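Local coordinates for N-acetylcysteine deacetylase (Bacillus subtilis, PDB 1YSJ), which probably hydrolyses N-acetylcysteine to cysteine and acetate as a two-metal enzyme of the peptidase M20 family, on the pathway that recovers sulfur from S-(2-succino)cysteine, at residues Gly133-Leu138 with Val149-Gln154; Ser202-Glu207 with Glu283-Val288; Phe362-Thr367 with Glu371-Pro376. The protein carries 1 engineered substitution. One frame throughout, in Å; residues are numbered along the deposited sequence.

Contact 1: residues Gly133-Leu138 with Val149-Gln154; sequences GTAMLL and VRFIFQ
Ala135 lays its methyl over one face of the Phe151 ring, a CH-pi contact in which CB of Ala135 stands 3.8 Å from the ring centroid and only 15° off its normal. The backbone follows closely, since CA of Ala135 lies 3.5 Å from CZ of Phe151. A residue as small as alanine suits this place because it lets the helix come down almost onto the aromatic face. With CG anti to the carbonyl carbon (chi1 -63°), Phe151 reaches from the strand to the helix, and CG1 of Val149 lies over its other face.

The remaining contacts are apolar, methyl groups at the ring edge and on Val149. CG2 of Thr134 meets the rim of the same ring in its plane, 4.0 Å from CE2 of Phe151. Leu138 sends CD1 to two partners, to CZ of Phe151 at 3.9 Å and, more loosely, to CG2 of Val149. Thr134 offers the ring its methyl while its hydroxyl OG1 bonds to the carbonyl of Ser389, so the polar end is satisfied away from this apolar surface.

Segment 133-138 runs nearly antiparallel to segment 149-154 (159°), and helix 124-139 is the crossover of a beta-alpha-beta unit from strand 91-97 to its parallel neighbour, strand 148-154. Ile83 of strand 79-84 touches both Ala135 and Phe151, while helix 384-402 packs beside Thr134 and Leu138.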
loop_
_atom_site.group_PDB
_atom_site.type_symbol
_atom_site.label_atom_id
_atom_site.label_comp_id
_atom_site.label_asym_id
_atom_site.label_seq_id
_atom_site.Cartn_x
_atom_site.Cartn_y
_atom_site.Cartn_z
ATOM N N GLY A 133 23.730 -27.793 31.277
ATOM C CA GLY A 133 23.778 -28.075 32.712
ATOM C C GLY A 133 22.990 -29.320 33.083
ATOM O O GLY A 133 23.512 -30.214 33.754
ATOM N N THR A 134 21.737 -29.374 32.631
ATOM C CA THR A 134 20.858 -30.523 32.854
ATOM C C THR A 134 21.522 -31.824 32.412
ATOM O O THR A 134 21.528 -32.809 33.157
ATOM C CB THR A 134 19.510 -30.347 32.118
ATOM O OG1 THR A 134 18.850 -29.179 32.609
ATOM C CG2 THR A 134 18.596 -31.553 32.339
ATOM N N ALA A 135 22.089 -31.815 31.205
ATOM C CA ALA A 135 22.767 -32.985 30.654
ATOM C C ALA A 135 23.944 -33.407 31.533
ATOM O O ALA A 135 24.135 -34.595 31.796
ATOM C CB ALA A 135 23.216 -32.720 29.223
HETATM N N MSE A 136 24.707 -32.424 32.008
HETATM C CA MSE A 136 25.849 -32.679 32.885
HETATM C C MSE A 136 25.447 -33.283 34.230
HETATM O O MSE A 136 26.115 -34.193 34.721
HETATM C CB MSE A 136 26.675 -31.406 33.082
HETATM C CG MSE A 136 27.465 -31.019 31.844
HETATM SE SE MSE A 136 28.434 -29.338 32.007
HETATM C CE MSE A 136 29.203 -29.261 30.202
ATOM N N LEU A 137 24.357 -32.782 34.810
ATOM C CA LEU A 137 23.832 -33.312 36.072
ATOM C C LEU A 137 23.270 -34.720 35.901
ATOM O O LEU A 137 23.437 -35.571 36.774
ATOM C CB LEU A 137 22.738 -32.402 36.644
ATOM C CG LEU A 137 23.045 -30.963 37.072
ATOM C CD1 LEU A 137 21.750 -30.269 37.442
ATOM C CD2 LEU A 137 24.043 -30.894 38.226
ATOM N N LEU A 138 22.591 -34.954 34.780
ATOM C CA LEU A 138 21.971 -36.249 34.519
ATOM C C LEU A 138 23.006 -37.295 34.136
ATOM O O LEU A 138 22.794 -38.491 34.351
ATOM C CB LEU A 138 20.889 -36.134 33.443
ATOM C CG LEU A 138 19.539 -35.557 33.883
ATOM C CD1 LEU A 138 18.612 -35.382 32.682
ATOM C CD2 LEU A 138 18.885 -36.433 34.938
ATOM N N VAL A 149 17.109 -39.937 27.992
ATOM C CA VAL A 149 16.843 -38.535 27.709
ATOM C C VAL A 149 17.608 -38.107 26.463
ATOM O O VAL A 149 18.840 -38.192 26.404
ATOM C CB VAL A 149 17.187 -37.600 28.898
ATOM C CG1 VAL A 149 16.787 -36.168 28.571
ATOM C CG2 VAL A 149 16.487 -38.060 30.172
ATOM N N ARG A 150 16.862 -37.658 25.464
ATOM C CA ARG A 150 17.442 -37.091 24.264
ATOM C C ARG A 150 17.444 -35.562 24.385
ATOM O O ARG A 150 16.421 -34.957 24.708
ATOM C CB ARG A 150 16.650 -37.550 23.046
ATOM C CG ARG A 150 17.405 -37.477 21.740
ATOM C CD ARG A 150 16.667 -38.245 20.659
ATOM N NE ARG A 150 16.825 -39.687 20.819
ATOM C CZ ARG A 150 16.125 -40.604 20.153
ATOM N NH1 ARG A 150 15.194 -40.236 19.277
ATOM N NH2 ARG A 150 16.356 -41.897 20.369
ATOM N N PHE A 151 18.601 -34.947 24.156
ATOM C CA PHE A 151 18.722 -33.490 24.216
ATOM C C PHE A 151 18.737 -32.886 22.818
ATOM O O PHE A 151 19.494 -33.314 21.943
ATOM C CB PHE A 151 19.970 -33.074 25.005
ATOM C CG PHE A 151 19.939 -33.503 26.439
ATOM C CD1 PHE A 151 20.370 -34.778 26.808
ATOM C CD2 PHE A 151 19.465 -32.642 27.424
ATOM C CE1 PHE A 151 20.336 -35.183 28.136
ATOM C CE2 PHE A 151 19.425 -33.040 28.755
ATOM C CZ PHE A 151 19.859 -34.314 29.112
ATOM N N ILE A 152 17.885 -31.886 22.628
ATOM C CA ILE A 152 17.694 -31.236 21.344
ATOM C C ILE A 152 18.132 -29.777 21.446
ATOM O O ILE A 152 17.510 -28.971 22.145
ATOM C CB ILE A 152 16.208 -31.332 20.882
ATOM C CG1 ILE A 152 15.796 -32.797 20.726
ATOM C CG2 ILE A 152 15.977 -30.561 19.578
ATOM C CD1 ILE A 152 14.301 -33.014 20.618
ATOM N N PHE A 153 19.221 -29.455 20.762
ATOM C CA PHE A 153 19.673 -28.078 20.657
ATOM C C PHE A 153 19.305 -27.593 19.261
ATOM O O PHE A 153 19.994 -27.862 18.282
ATOM C CB PHE A 153 21.170 -27.958 20.982
ATOM C CG PHE A 153 21.508 -28.357 22.400
ATOM C CD1 PHE A 153 21.837 -29.677 22.710
ATOM C CD2 PHE A 153 21.475 -27.419 23.427
ATOM C CE1 PHE A 153 22.138 -30.056 24.012
ATOM C CE2 PHE A 153 21.775 -27.788 24.744
ATOM C CZ PHE A 153 22.107 -29.110 25.035
ATOM N N GLN A 154 18.184 -26.887 19.201
ATOM C CA GLN A 154 17.478 -26.627 17.965
ATOM C C GLN A 154 17.854 -25.288 17.332
ATOM O O GLN A 154 17.806 -24.250 17.995
ATOM C CB GLN A 154 15.968 -26.675 18.235
ATOM C CG GLN A 154 15.106 -26.281 17.046
ATOM C CD GLN A 154 13.762 -25.733 17.450
ATOM O OE1 GLN A 154 12.994 -26.393 18.159
ATOM N NE2 GLN A 154 13.454 -24.523 16.988
#

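Contact 2: residues Ser202-Glu207 with Glu283-Val288; sequences SVDRFE and EARQAV
Arg285 reaches from the helix to Asp204 on the strand and holds its carboxylate with two nitrogens. Its CB leads into a chain that is extended from CG to NE, and CG lies anti to the backbone N (chi1 -165°), which carries the group across to the strand. On the way, CG passes 3.3 Å from OD1 of Asp204 and also lies near OG of Ser202. CD rests against CB of Ser202 at 3.9 Å; a small residue such as serine lets the arginine chain lie close here, and its OG bonds to OG1 of Thr279.

At NE the salt bridge begins: NE of Arg285 donates to OD1 of Asp204 over 2.8 Å, at an N-H...O angle of 164°. Beyond CZ, NH2 of Arg285 donates to OD2 of Asp204 over 2.7 Å, almost as straight. Both oxygens use their syn lone pairs, and the carboxylate and guanidinium planes are only 11° apart. This side-on, nearly coplanar pairing gives each donor its own acceptor and resists rotation of either group. An aspartate fits because its short side chain keeps the charge close to the strand, where OD2 also accepts from the backbone N of Tyr314. A methionine in place of Arg285 would probably leave the buried carboxylate of Asp204 without its compensating charge and freer to turn.

Strand 197-211 is an inner strand of the four-stranded antiparallel sheet, between strands 270-278 and 306-320, and helix 282-302 packs against it. This arrangement is consistent with the M20 dimerisation domain. Pro316 of strand 306-320 touches Arg285, and Trp311 and Pro313 of the same strand also touch Asp204; the ion pair ties this helix to the sheet near the helix's N-terminal end.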
loop_
_atom_site.group_PDB
_atom_site.type_symbol
_atom_site.label_atom_id
_atom_site.label_comp_id
_atom_site.label_asym_id
_atom_site.label_seq_id
_atom_site.Cartn_x
_atom_site.Cartn_y
_atom_site.Cartn_z
ATOM N N SER A 202 -1.369 -19.658 18.451
ATOM C CA SER A 202 -1.100 -20.085 17.092
ATOM C C SER A 202 -0.824 -18.837 16.261
ATOM O O SER A 202 -1.342 -17.763 16.559
ATOM C CB SER A 202 -2.302 -20.836 16.526
ATOM O OG SER A 202 -3.458 -20.013 16.519
ATOM N N VAL A 203 0.011 -18.965 15.240
ATOM C CA VAL A 203 0.266 -17.845 14.345
ATOM C C VAL A 203 0.017 -18.310 12.924
ATOM O O VAL A 203 0.517 -19.356 12.509
ATOM C CB VAL A 203 1.705 -17.257 14.483
ATOM C CG1 VAL A 203 1.855 -16.015 13.611
ATOM C CG2 VAL A 203 2.027 -16.911 15.940
ATOM N N ASP A 204 -0.780 -17.536 12.194
ATOM C CA ASP A 204 -1.121 -17.853 10.817
ATOM C C ASP A 204 -1.157 -16.592 9.988
ATOM O O ASP A 204 -1.573 -15.536 10.465
ATOM C CB ASP A 204 -2.465 -18.574 10.745
ATOM C CG ASP A 204 -2.427 -19.944 11.402
ATOM O OD1 ASP A 204 -3.331 -20.244 12.203
ATOM O OD2 ASP A 204 -1.488 -20.721 11.131
ATOM N N ARG A 205 -0.710 -16.715 8.744
ATOM C CA ARG A 205 -0.657 -15.601 7.812
ATOM C C ARG A 205 -1.879 -15.647 6.902
ATOM O O ARG A 205 -2.324 -16.724 6.507
ATOM C CB ARG A 205 0.630 -15.689 6.983
ATOM C CG ARG A 205 0.995 -14.428 6.217
ATOM C CD ARG A 205 2.253 -14.628 5.380
ATOM N NE ARG A 205 1.991 -15.377 4.153
ATOM C CZ ARG A 205 2.931 -15.827 3.327
ATOM N NH1 ARG A 205 4.216 -15.609 3.582
ATOM N NH2 ARG A 205 2.584 -16.501 2.239
ATOM N N PHE A 206 -2.426 -14.478 6.584
ATOM C CA PHE A 206 -3.495 -14.381 5.586
ATOM C C PHE A 206 -3.231 -13.251 4.597
ATOM O O PHE A 206 -2.548 -12.287 4.925
ATOM C CB PHE A 206 -4.872 -14.216 6.246
ATOM C CG PHE A 206 -5.105 -12.856 6.852
ATOM C CD1 PHE A 206 -4.822 -12.621 8.192
ATOM C CD2 PHE A 206 -5.627 -11.813 6.084
ATOM C CE1 PHE A 206 -5.042 -11.368 8.757
ATOM C CE2 PHE A 206 -5.842 -10.559 6.639
ATOM C CZ PHE A 206 -5.548 -10.338 7.981
ATOM N N GLU A 207 -3.782 -13.388 3.392
ATOM C CA GLU A 207 -3.700 -12.369 2.356
ATOM C C GLU A 207 -5.055 -12.234 1.660
ATOM O O GLU A 207 -5.660 -13.232 1.264
ATOM C CB GLU A 207 -2.614 -12.732 1.337
ATOM C CG GLU A 207 -2.470 -11.741 0.172
ATOM C CD GLU A 207 -1.531 -12.233 -0.926
ATOM O OE1 GLU A 207 -1.646 -11.731 -2.069
ATOM O OE2 GLU A 207 -0.684 -13.117 -0.651
ATOM N N GLU A 283 -10.040 -25.338 17.473
ATOM C CA GLU A 283 -11.240 -25.120 16.662
ATOM C C GLU A 283 -11.359 -23.670 16.188
ATOM O O GLU A 283 -11.722 -23.419 15.036
ATOM C CB GLU A 283 -12.510 -25.573 17.404
ATOM C CG GLU A 283 -12.527 -25.297 18.913
ATOM C CD GLU A 283 -11.717 -26.310 19.722
ATOM O OE1 GLU A 283 -11.954 -27.533 19.579
ATOM O OE2 GLU A 283 -10.845 -25.881 20.508
ATOM N N ALA A 284 -11.038 -22.729 17.075
ATOM C CA ALA A 284 -10.988 -21.305 16.732
ATOM C C ALA A 284 -10.060 -21.047 15.546
ATOM O O ALA A 284 -10.401 -20.278 14.653
ATOM C CB ALA A 284 -10.558 -20.476 17.939
ATOM N N ARG A 285 -8.900 -21.708 15.541
ATOM C CA ARG A 285 -7.940 -21.632 14.435
ATOM C C ARG A 285 -8.495 -22.188 13.117
ATOM O O ARG A 285 -8.096 -21.749 12.034
ATOM C CB ARG A 285 -6.658 -22.379 14.802
ATOM C CG ARG A 285 -5.478 -22.074 13.909
ATOM C CD ARG A 285 -4.383 -23.110 14.070
ATOM N NE ARG A 285 -3.201 -22.772 13.281
ATOM C CZ ARG A 285 -2.249 -23.635 12.935
ATOM N NH1 ARG A 285 -2.323 -24.910 13.303
ATOM N NH2 ARG A 285 -1.216 -23.218 12.214
ATOM N N GLN A 286 -9.416 -23.143 13.223
ATOM C CA GLN A 286 -10.020 -23.781 12.055
ATOM C C GLN A 286 -11.297 -23.074 11.599
ATOM O O GLN A 286 -11.736 -23.261 10.462
ATOM C CB GLN A 286 -10.304 -25.264 12.335
ATOM C CG GLN A 286 -9.067 -26.114 12.645
ATOM C CD GLN A 286 -8.058 -26.151 11.507
ATOM O OE1 GLN A 286 -8.372 -26.571 10.394
ATOM N NE2 GLN A 286 -6.835 -25.716 11.789
ATOM N N ALA A 287 -11.884 -22.269 12.483
ATOM C CA ALA A 287 -13.141 -21.569 12.187
ATOM C C ALA A 287 -12.983 -20.114 11.739
ATOM O O ALA A 287 -13.838 -19.593 11.019
ATOM C CB ALA A 287 -14.097 -21.664 13.378
ATOM N N VAL A 288 -11.900 -19.462 12.160
ATOM C CA VAL A 288 -11.685 -18.046 11.823
ATOM C C VAL A 288 -11.401 -17.745 10.340
ATOM O O VAL A 288 -11.916 -16.751 9.830
ATOM C CB VAL A 288 -10.652 -17.327 12.747
ATOM C CG1 VAL A 288 -11.251 -17.091 14.127
ATOM C CG2 VAL A 288 -9.345 -18.097 12.840
#

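Contact 3: residues Phe362-Thr367 with Glu371-Pro376; sequences FVWMGT and EEWHHP. With NI (nickel (II) ion), chain D.
Trp373 and Trp364 meet through the outer corners of their six-membered rings, where CH2 of Trp373 lies 3.9 Å from CZ3 and 4.0 Å from CH2 of Trp364. The centroids are 5.8 Å apart and the planes inclined at 53°, an oblique aromatic pair. Trp364 sits at the edge of the Trp373 ring, near its plane. Tryptophan suits both places because its long flat indole can bridge strand and loop while keeping an N-H for a second attachment.

Next to Trp373, His374 binds a nickel ion through NE2 at 2.3 Å. Two waters also bind this ion, water 2 at 2.3 Å from nickel and water 1 at 2.5 Å. Cys122 and Glu158 contribute further ligands, and Cys122 is shared with the second nickel, which His124 and His182 also hold. An imidazole suits this position because its NE2 can coordinate the metal directly.

The type II turn from Glu372 to His375, closed by the bond from N of His375 to O of Glu372 at 3.3 Å, helps set these groups in place. It puts Trp373 and His374 on its two central positions, with CG of Trp373 anti to the carbonyl carbon (chi1 -55°) and its indole directed at the strand. Each indole is also fixed by its NE1: that of Trp373 bonds to the carbonyl of Asn183, that of Trp364 to the carbonyl of Glu343. Trp373 further meets the ring of His182, linking the pair to the second metal's shell.

Strand 360-366 lies between strands 175-184 and 191-194 in the large mixed sheet; helix 384-402 packs on Val363 and Met365, and the loop 371-376 leads on toward that helix.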
loop_
_atom_site.group_PDB
_atom_site.type_symbol
_atom_site.label_atom_id
_atom_site.label_comp_id
_atom_site.label_asym_id
_atom_site.label_seq_id
_atom_site.Cartn_x
_atom_site.Cartn_y
_atom_site.Cartn_z
ATOM N N PHE A 362 5.707 -27.314 28.208
ATOM C CA PHE A 362 6.551 -26.141 28.052
ATOM C C PHE A 362 6.311 -25.197 29.225
ATOM O O PHE A 362 5.168 -24.831 29.508
ATOM C CB PHE A 362 6.201 -25.455 26.729
ATOM C CG PHE A 362 7.214 -24.443 26.263
ATOM C CD1 PHE A 362 8.392 -24.850 25.642
ATOM C CD2 PHE A 362 6.968 -23.081 26.407
ATOM C CE1 PHE A 362 9.323 -23.912 25.188
ATOM C CE2 PHE A 362 7.890 -22.132 25.959
ATOM C CZ PHE A 362 9.065 -22.548 25.347
ATOM N N VAL A 363 7.380 -24.802 29.907
ATOM C CA VAL A 363 7.248 -23.961 31.104
ATOM C C VAL A 363 7.925 -22.591 30.983
ATOM O O VAL A 363 8.860 -22.416 30.193
ATOM C CB VAL A 363 7.773 -24.675 32.380
ATOM C CG1 VAL A 363 6.952 -25.914 32.680
ATOM C CG2 VAL A 363 9.261 -25.020 32.256
ATOM N N TRP A 364 7.442 -21.630 31.773
ATOM C CA TRP A 364 8.136 -20.357 31.949
ATOM C C TRP A 364 9.238 -20.524 32.988
ATOM O O TRP A 364 9.002 -21.075 34.064
ATOM C CB TRP A 364 7.191 -19.246 32.421
ATOM C CG TRP A 364 6.050 -18.853 31.500
ATOM C CD1 TRP A 364 4.783 -18.504 31.885
ATOM C CD2 TRP A 364 6.074 -18.738 30.064
ATOM N NE1 TRP A 364 4.018 -18.189 30.786
ATOM C CE2 TRP A 364 4.781 -18.326 29.657
ATOM C CE3 TRP A 364 7.054 -18.944 29.085
ATOM C CZ2 TRP A 364 4.446 -18.113 28.314
ATOM C CZ3 TRP A 364 6.719 -18.739 27.748
ATOM C CH2 TRP A 364 5.424 -18.327 27.377
HETATM N N MSE A 365 10.437 -20.047 32.667
HETATM C CA MSE A 365 11.525 -20.000 33.633
HETATM C C MSE A 365 11.727 -18.556 34.097
HETATM O O MSE A 365 12.153 -17.703 33.315
HETATM C CB MSE A 365 12.810 -20.562 33.013
HETATM C CG MSE A 365 13.977 -20.766 33.992
HETATM SE SE MSE A 365 13.594 -21.960 35.508
HETATM C CE MSE A 365 12.986 -23.586 34.531
ATOM N N GLY A 366 11.408 -18.284 35.360
ATOM C CA GLY A 366 11.611 -16.956 35.937
ATOM C C GLY A 366 13.067 -16.537 35.855
ATOM O O GLY A 366 13.955 -17.304 36.226
ATOM N N THR A 367 13.317 -15.332 35.350
ATOM C CA THR A 367 14.692 -14.843 35.198
ATOM C C THR A 367 14.908 -13.423 35.713
ATOM O O THR A 367 15.994 -12.874 35.555
ATOM C CB THR A 367 15.196 -14.923 33.731
ATOM O OG1 THR A 367 14.240 -14.311 32.856
ATOM C CG2 THR A 367 15.435 -16.375 33.307
ATOM N N GLU A 371 13.671 -5.945 30.662
ATOM C CA GLU A 371 12.963 -5.677 29.416
ATOM C C GLU A 371 12.307 -6.953 28.892
ATOM O O GLU A 371 12.661 -8.065 29.300
ATOM C CB GLU A 371 13.916 -5.104 28.360
ATOM C CG GLU A 371 14.743 -3.890 28.804
ATOM C CD GLU A 371 13.938 -2.597 28.922
ATOM O OE1 GLU A 371 14.435 -1.652 29.577
ATOM O OE2 GLU A 371 12.820 -2.514 28.366
ATOM N N GLU A 372 11.349 -6.788 27.987
ATOM C CA GLU A 372 10.688 -7.928 27.368
ATOM C C GLU A 372 11.542 -8.524 26.240
ATOM O O GLU A 372 12.529 -7.914 25.802
ATOM C CB GLU A 372 9.285 -7.547 26.881
ATOM C CG GLU A 372 9.221 -6.385 25.903
ATOM C CD GLU A 372 7.793 -5.929 25.625
ATOM O OE1 GLU A 372 6.992 -5.836 26.584
ATOM O OE2 GLU A 372 7.474 -5.657 24.446
ATOM N N TRP A 373 11.166 -9.718 25.785
ATOM C CA TRP A 373 11.886 -10.386 24.704
ATOM C C TRP A 373 12.093 -9.451 23.507
ATOM O O TRP A 373 11.204 -8.660 23.166
ATOM C CB TRP A 373 11.149 -11.652 24.254
ATOM C CG TRP A 373 10.846 -12.644 25.353
ATOM C CD1 TRP A 373 11.640 -12.969 26.420
ATOM C CD2 TRP A 373 9.671 -13.458 25.469
ATOM N NE1 TRP A 373 11.026 -13.925 27.199
ATOM C CE2 TRP A 373 9.819 -14.244 26.638
ATOM C CE3 TRP A 373 8.510 -13.602 24.699
ATOM C CZ2 TRP A 373 8.846 -15.160 27.054
ATOM C CZ3 TRP A 373 7.543 -14.513 25.115
ATOM C CH2 TRP A 373 7.718 -15.279 26.284
ATOM N N HIS A 374 13.284 -9.534 22.910
ATOM C CA HIS A 374 13.646 -8.815 21.675
ATOM C C HIS A 374 14.086 -7.360 21.863
ATOM O O HIS A 374 14.494 -6.703 20.906
ATOM C CB HIS A 374 12.536 -8.919 20.617
ATOM C CG HIS A 374 12.374 -10.294 20.045
ATOM N ND1 HIS A 374 12.135 -10.518 18.707
ATOM C CD2 HIS A 374 12.431 -11.514 20.627
ATOM C CE1 HIS A 374 12.039 -11.818 18.490
ATOM N NE2 HIS A 374 12.215 -12.446 19.639
ATOM N N HIS A 375 14.015 -6.862 23.092
ATOM C CA HIS A 375 14.478 -5.517 23.387
ATOM C C HIS A 375 16.010 -5.482 23.330
ATOM O O HIS A 375 16.658 -6.419 23.781
ATOM C CB HIS A 375 13.979 -5.075 24.764
ATOM C CG HIS A 375 14.070 -3.600 24.995
ATOM N ND1 HIS A 375 12.994 -2.754 24.835
ATOM C CD2 HIS A 375 15.111 -2.820 25.370
ATOM C CE1 HIS A 375 13.369 -1.515 25.100
ATOM N NE2 HIS A 375 14.648 -1.528 25.429
ATOM N N PRO A 376 16.591 -4.412 22.750
ATOM C CA PRO A 376 18.051 -4.209 22.746
ATOM C C PRO A 376 18.721 -4.271 24.130
ATOM O O PRO A 376 19.893 -4.643 24.227
ATOM C CB PRO A 376 18.210 -2.807 22.149
ATOM C CG PRO A 376 17.000 -2.615 21.310
ATOM C CD PRO A 376 15.888 -3.339 22.019
HETATM NI NI NI D . 12.304 -14.642 20.213
HETATM O O HOH W 1 11.551 -16.863 21.007
HETATM O O HOH W 2 9.987 -14.709 20.538
#

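Overall arrangement
Contacts 1 and 3 both reach the large mixed sheet of the metal-binding part of the chain, whereas contact 2 belongs to the separate four-stranded antiparallel sheet, its centre 34 Å from that of contact 1 and on the opposite side of the chain's centre. Contacts 1 and 2 are both buried helix-to-strand packings, but the first is wholly apolar and the second rests on an ion pair. Contact 3 is partly buried, joining a strand to a loop at the nickel site, where aromatic packing adjoins metal coordination. Helix 384-402 packs against both contact 1 and contact 3, whose nearest atoms are about 8 Å apart.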